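Local coordinates for protein ubiquitin-conjugating enzyme E2 U (Homo sapiens, PDB 1YRV) that catalyses the covalent attachment of ubiquitin to other proteins, taking ubiquitin from the E1 enzyme onto a cysteine of its own as a thioester, at residues 38-43 against 127-132; 97-102 against 136-141. One frame throughout, in Å; residues are numbered along the deposited sequence.

Interaction 1: 38-43 against 127-132; sequences NNYKGI and ILLALQ
In the UBC fold the loop between the N-terminal helix 23-38 and the first strand, 43-47, packs here on helix 124-135, with Y40 meeting L129, and I43 meeting L128, L129 and Q132. A type II turn from Y40 to I43 leads the chain into the strand. L129 lies over one face of the Y40 ring. L129 CD2 is 4.0 Å from the centroid of the Y40 ring, 19° off the normal, a CH-pi contact. The opposite face of the ring rests on CB of N38, so the ring is held between the two. The same L129 CD2 meets I43 CD1 at 3.8 Å. I43 divides its branches: CG2, anti to the backbone N, reaches L128 CD1 at 3.9 Å, while CG1 carries CD1 out to L129 and Q132. Q132 has CG anti to its backbone N (chi1 -179°) and an extended chain beyond, which brings its amide to the loop. Q132 NE2 donates to water 1 at 2.9 Å. That water donates to K41 O at 3.0 Å. Between the two segments no hydrogen bond is direct, so the fit rests on apolar branches and one bridging water, with Q132 NE2 held by two bonds, to that water and to E60 O of strand 54-60.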
loop_
_atom_site.group_PDB
_atom_site.type_symbol
_atom_site.label_atom_id
_atom_site.label_comp_id
_atom_site.label_asym_id
_atom_site.label_seq_id
_atom_site.Cartn_x
_atom_site.Cartn_y
_atom_site.Cartn_z
ATOM N N ASN A 38 2.652 16.851 -6.021
ATOM C CA ASN A 38 2.150 15.964 -7.075
ATOM C C ASN A 38 0.639 15.900 -7.188
ATOM O O ASN A 38 0.106 15.588 -8.250
ATOM C CB ASN A 38 2.682 14.551 -6.878
ATOM C CG ASN A 38 4.178 14.471 -7.061
ATOM O OD1 ASN A 38 4.768 15.329 -7.715
ATOM N ND2 ASN A 38 4.805 13.430 -6.490
ATOM N N ASN A 39 -0.034 16.170 -6.076
ATOM C CA ASN A 39 -1.490 16.156 -6.002
ATOM C C ASN A 39 -2.059 15.050 -6.886
ATOM O O ASN A 39 -2.780 15.313 -7.839
ATOM C CB ASN A 39 -2.031 17.514 -6.438
ATOM C CG ASN A 39 -3.350 17.869 -5.762
ATOM O OD1 ASN A 39 -3.984 18.867 -6.110
ATOM N ND2 ASN A 39 -3.760 17.061 -4.785
ATOM N N TYR A 40 -1.712 13.808 -6.560
ATOM C CA TYR A 40 -2.171 12.660 -7.306
ATOM C C TYR A 40 -3.638 12.334 -7.062
ATOM O O TYR A 40 -4.085 12.136 -5.928
ATOM C CB TYR A 40 -1.337 11.450 -6.955
ATOM C CG TYR A 40 0.075 11.530 -7.458
ATOM C CD1 TYR A 40 0.342 12.029 -8.718
ATOM C CD2 TYR A 40 1.130 11.026 -6.712
ATOM C CE1 TYR A 40 1.618 12.014 -9.234
ATOM C CE2 TYR A 40 2.426 10.997 -7.215
ATOM C CZ TYR A 40 2.663 11.489 -8.482
ATOM O OH TYR A 40 3.920 11.415 -9.037
ATOM N N LYS A 41 -4.385 12.275 -8.152
ATOM C CA LYS A 41 -5.799 11.972 -8.105
ATOM C C LYS A 41 -5.968 10.548 -7.605
ATOM O O LYS A 41 -5.268 9.644 -8.050
ATOM C CB LYS A 41 -6.370 12.110 -9.515
ATOM C CG LYS A 41 -7.781 11.564 -9.701
ATOM C CD LYS A 41 -7.909 10.824 -11.038
ATOM C CE LYS A 41 -9.348 10.340 -11.300
ATOM N NZ LYS A 41 -9.960 9.522 -10.192
ATOM N N GLY A 42 -6.894 10.356 -6.674
ATOM C CA GLY A 42 -7.157 9.028 -6.146
ATOM C C GLY A 42 -6.229 8.515 -5.057
ATOM O O GLY A 42 -6.306 7.348 -4.693
ATOM N N ILE A 43 -5.379 9.385 -4.524
ATOM C CA ILE A 43 -4.431 9.007 -3.502
ATOM C C ILE A 43 -4.331 10.042 -2.386
ATOM O O ILE A 43 -4.081 11.223 -2.626
ATOM C CB ILE A 43 -3.063 8.794 -4.132
ATOM C CG1 ILE A 43 -3.022 7.413 -4.773
ATOM C CG2 ILE A 43 -1.975 8.968 -3.094
ATOM C CD1 ILE A 43 -2.233 7.369 -6.002
ATOM N N ILE A 127 5.818 4.339 -3.896
ATOM C CA ILE A 127 5.153 3.305 -3.133
ATOM C C ILE A 127 3.639 3.403 -3.277
ATOM O O ILE A 127 2.954 2.398 -3.416
ATOM C CB ILE A 127 5.518 3.448 -1.661
ATOM C CG1 ILE A 127 7.063 3.415 -1.521
ATOM C CG2 ILE A 127 4.740 2.423 -0.861
ATOM C CD1 ILE A 127 7.550 3.628 -0.117
ATOM N N LEU A 128 3.120 4.618 -3.245
ATOM C CA LEU A 128 1.684 4.796 -3.341
ATOM C C LEU A 128 1.185 4.454 -4.755
ATOM O O LEU A 128 0.220 3.708 -4.895
ATOM C CB LEU A 128 1.310 6.224 -2.913
ATOM C CG LEU A 128 1.602 6.586 -1.436
ATOM C CD1 LEU A 128 1.168 8.032 -1.047
ATOM C CD2 LEU A 128 0.824 5.586 -0.562
ATOM N N LEU A 129 1.850 4.960 -5.797
ATOM C CA LEU A 129 1.433 4.650 -7.158
ATOM C C LEU A 129 1.651 3.173 -7.410
ATOM O O LEU A 129 0.775 2.509 -7.962
ATOM C CB LEU A 129 2.218 5.467 -8.201
ATOM C CG LEU A 129 2.211 7.009 -8.053
ATOM C CD1 LEU A 129 3.158 7.622 -9.053
ATOM C CD2 LEU A 129 0.782 7.582 -8.234
ATOM N N ALA A 130 2.796 2.627 -7.006
ATOM C CA ALA A 130 3.007 1.201 -7.260
ATOM C C ALA A 130 1.914 0.368 -6.596
ATOM O O ALA A 130 1.356 -0.550 -7.224
ATOM C CB ALA A 130 4.404 0.731 -6.776
ATOM N N LEU A 131 1.604 0.677 -5.337
ATOM C CA LEU A 131 0.548 -0.040 -4.593
ATOM C C LEU A 131 -0.765 -0.028 -5.367
ATOM O O LEU A 131 -1.417 -1.055 -5.531
ATOM C CB LEU A 131 0.323 0.619 -3.224
ATOM C CG LEU A 131 0.797 -0.080 -1.933
ATOM C CD1 LEU A 131 2.038 -0.851 -2.166
ATOM C CD2 LEU A 131 0.998 0.974 -0.859
ATOM N N GLN A 132 -1.156 1.149 -5.820
ATOM C CA GLN A 132 -2.381 1.282 -6.584
ATOM C C GLN A 132 -2.433 0.307 -7.745
ATOM O O GLN A 132 -3.376 -0.446 -7.862
ATOM C CB GLN A 132 -2.514 2.707 -7.103
ATOM C CG GLN A 132 -3.769 2.923 -7.880
ATOM C CD GLN A 132 -3.967 4.383 -8.275
ATOM O OE1 GLN A 132 -3.302 4.896 -9.175
ATOM N NE2 GLN A 132 -4.863 5.066 -7.574
HETATM O O HOH W 1 -5.493 7.104 -9.561
#

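Interaction 2: 97-102 against 136-141; sequences HPNVDP and SNPVLE
N99 has CG anti to its carbonyl carbon, beside the backbone N (chi1 -52°), and its amide is turned to the backbone N-H and carbonyl of V139. N99 OD1 accepts from V139 N at 2.8 Å. The donor lies in the carbonyl plane, on a lone pair, with a C=O...N angle of 117°. N99 ND2 returns a weak bond to V139 O at 3.3 Å. The strong bond and the weak one together probably set the amide's rotation, with OD1 toward V139 N. H97 has CG anti to the backbone N, and this chi1 of -171° brings ring atom ND1 to the N-H of N99. H97 ND1 accepts from N99 N at 2.9 Å, the donor in the ring plane. H97 NE2 donates to L135 O, so both ring nitrogens are engaged. P138 packs against this unit. Its CG comes obliquely to H97 CE1 at 3.6 Å, and its CB meets P98 CB at 3.9 Å. W67 also meets H97 and P138, while P98 leans on helix 146-153. H97, P98 and N99 form the His-Pro-Asn motif of the E2 family, ahead of C108, the predicted thioester cysteine, and N99 is probably the counterpart of the asparagine that, in relatives, is implicated in stabilising the oxyanion.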
loop_
_atom_site.group_PDB
_atom_site.type_symbol
_atom_site.label_atom_id
_atom_site.label_comp_id
_atom_site.label_asym_id
_atom_site.label_seq_id
_atom_site.Cartn_x
_atom_site.Cartn_y
_atom_site.Cartn_z
ATOM N N HIS A 97 -8.893 -10.539 -0.976
ATOM C CA HIS A 97 -7.999 -10.228 -2.078
ATOM C C HIS A 97 -7.010 -11.357 -2.265
ATOM O O HIS A 97 -6.503 -11.907 -1.308
ATOM C CB HIS A 97 -7.297 -8.897 -1.746
ATOM C CG HIS A 97 -6.491 -8.329 -2.872
ATOM N ND1 HIS A 97 -5.409 -8.997 -3.405
ATOM C CD2 HIS A 97 -6.637 -7.196 -3.589
ATOM C CE1 HIS A 97 -4.930 -8.299 -4.418
ATOM N NE2 HIS A 97 -5.651 -7.203 -4.554
ATOM N N PRO A 98 -6.735 -11.730 -3.510
ATOM C CA PRO A 98 -5.807 -12.813 -3.843
ATOM C C PRO A 98 -4.384 -12.673 -3.283
ATOM O O PRO A 98 -3.743 -13.676 -2.976
ATOM C CB PRO A 98 -5.805 -12.814 -5.372
ATOM C CG PRO A 98 -7.156 -12.242 -5.716
ATOM C CD PRO A 98 -7.280 -11.120 -4.731
ATOM N N ASN A 99 -3.885 -11.447 -3.145
ATOM C CA ASN A 99 -2.524 -11.275 -2.669
ATOM C C ASN A 99 -2.372 -10.698 -1.273
ATOM O O ASN A 99 -1.251 -10.477 -0.817
ATOM C CB ASN A 99 -1.745 -10.430 -3.673
ATOM C CG ASN A 99 -1.860 -10.965 -5.087
ATOM O OD1 ASN A 99 -2.154 -10.220 -6.012
ATOM N ND2 ASN A 99 -1.650 -12.260 -5.256
ATOM N N VAL A 100 -3.483 -10.473 -0.581
ATOM C CA VAL A 100 -3.405 -9.933 0.765
ATOM C C VAL A 100 -3.517 -11.083 1.748
ATOM O O VAL A 100 -4.456 -11.874 1.694
ATOM C CB VAL A 100 -4.524 -8.902 1.018
ATOM C CG1 VAL A 100 -4.405 -8.331 2.407
ATOM C CG2 VAL A 100 -4.444 -7.802 -0.020
ATOM N N ASP A 101 -2.526 -11.197 2.623
ATOM C CA ASP A 101 -2.515 -12.255 3.616
ATOM C C ASP A 101 -3.814 -12.171 4.397
ATOM O O ASP A 101 -4.043 -11.212 5.134
ATOM C CB ASP A 101 -1.361 -12.082 4.585
ATOM C CG ASP A 101 -1.057 -13.354 5.334
ATOM O OD1 ASP A 101 -0.126 -14.072 4.902
ATOM O OD2 ASP A 101 -1.753 -13.642 6.337
ATOM N N PRO A 102 -4.669 -13.196 4.277
ATOM C CA PRO A 102 -5.951 -13.189 4.986
ATOM C C PRO A 102 -5.807 -13.152 6.501
ATOM O O PRO A 102 -6.744 -12.772 7.208
ATOM C CB PRO A 102 -6.619 -14.457 4.480
ATOM C CG PRO A 102 -5.437 -15.398 4.310
ATOM C CD PRO A 102 -4.404 -14.515 3.661
ATOM N N SER A 136 -4.457 -3.538 -7.748
ATOM C CA SER A 136 -5.567 -3.594 -8.692
ATOM C C SER A 136 -5.325 -4.649 -9.769
ATOM O O SER A 136 -6.128 -4.791 -10.680
ATOM C CB SER A 136 -5.768 -2.241 -9.357
ATOM O OG SER A 136 -6.063 -1.276 -8.383
ATOM N N ASN A 137 -4.222 -5.379 -9.652
ATOM C CA ASN A 137 -3.865 -6.398 -10.616
ATOM C C ASN A 137 -3.189 -7.546 -9.926
ATOM O O ASN A 137 -1.973 -7.679 -9.963
ATOM C CB ASN A 137 -2.929 -5.832 -11.682
ATOM C CG ASN A 137 -3.580 -4.722 -12.477
ATOM O OD1 ASN A 137 -4.612 -4.934 -13.123
ATOM N ND2 ASN A 137 -3.005 -3.527 -12.414
ATOM N N PRO A 138 -3.978 -8.391 -9.269
ATOM C CA PRO A 138 -3.493 -9.566 -8.549
ATOM C C PRO A 138 -2.584 -10.508 -9.365
ATOM O O PRO A 138 -2.673 -10.611 -10.593
ATOM C CB PRO A 138 -4.791 -10.241 -8.116
ATOM C CG PRO A 138 -5.700 -9.075 -7.879
ATOM C CD PRO A 138 -5.434 -8.225 -9.085
ATOM N N VAL A 139 -1.707 -11.191 -8.644
ATOM C CA VAL A 139 -0.780 -12.145 -9.225
ATOM C C VAL A 139 -1.441 -13.491 -8.985
ATOM O O VAL A 139 -1.181 -14.150 -7.968
ATOM C CB VAL A 139 0.582 -12.127 -8.477
ATOM C CG1 VAL A 139 1.552 -13.118 -9.101
ATOM C CG2 VAL A 139 1.158 -10.726 -8.478
ATOM N N LEU A 140 -2.316 -13.892 -9.902
ATOM C CA LEU A 140 -3.014 -15.163 -9.755
ATOM C C LEU A 140 -2.032 -16.322 -9.616
ATOM O O LEU A 140 -2.369 -17.358 -9.045
ATOM C CB LEU A 140 -3.927 -15.401 -10.958
ATOM C CG LEU A 140 -4.986 -14.327 -11.207
ATOM C CD1 LEU A 140 -5.646 -14.553 -12.562
ATOM C CD2 LEU A 140 -6.006 -14.358 -10.078
ATOM N N GLU A 141 -0.818 -16.122 -10.127
ATOM C CA GLU A 141 0.237 -17.135 -10.098
ATOM C C GLU A 141 0.189 -18.030 -8.864
ATOM O O GLU A 141 -0.144 -19.220 -8.947
ATOM C CB GLU A 141 1.620 -16.470 -10.205
ATOM C CG GLU A 141 2.794 -17.397 -9.852
ATOM C CD GLU A 141 2.904 -18.633 -10.752
ATOM O OE1 GLU A 141 3.666 -19.568 -10.379
ATOM O OE2 GLU A 141 2.243 -18.664 -11.827
#

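In the fold
Interactions 1 and 2 lie in one UBC core domain, with centres about 19 Å apart. Helix 124-135 connects them: residues 127-132 carry interaction 1, and the chain leaving the helix supplies 136-141 to interaction 2. Q132 O accepts from S136 OG, a bond between the two second segments. Interaction 1 is a surface contact between the loop of residues 38-43 and the helix, away from the predicted active-site cysteine, C108. Interaction 2 is buried and borders it: the side chain of N99 is about 4 Å from that of C108, and the two residues share a backbone hydrogen bond.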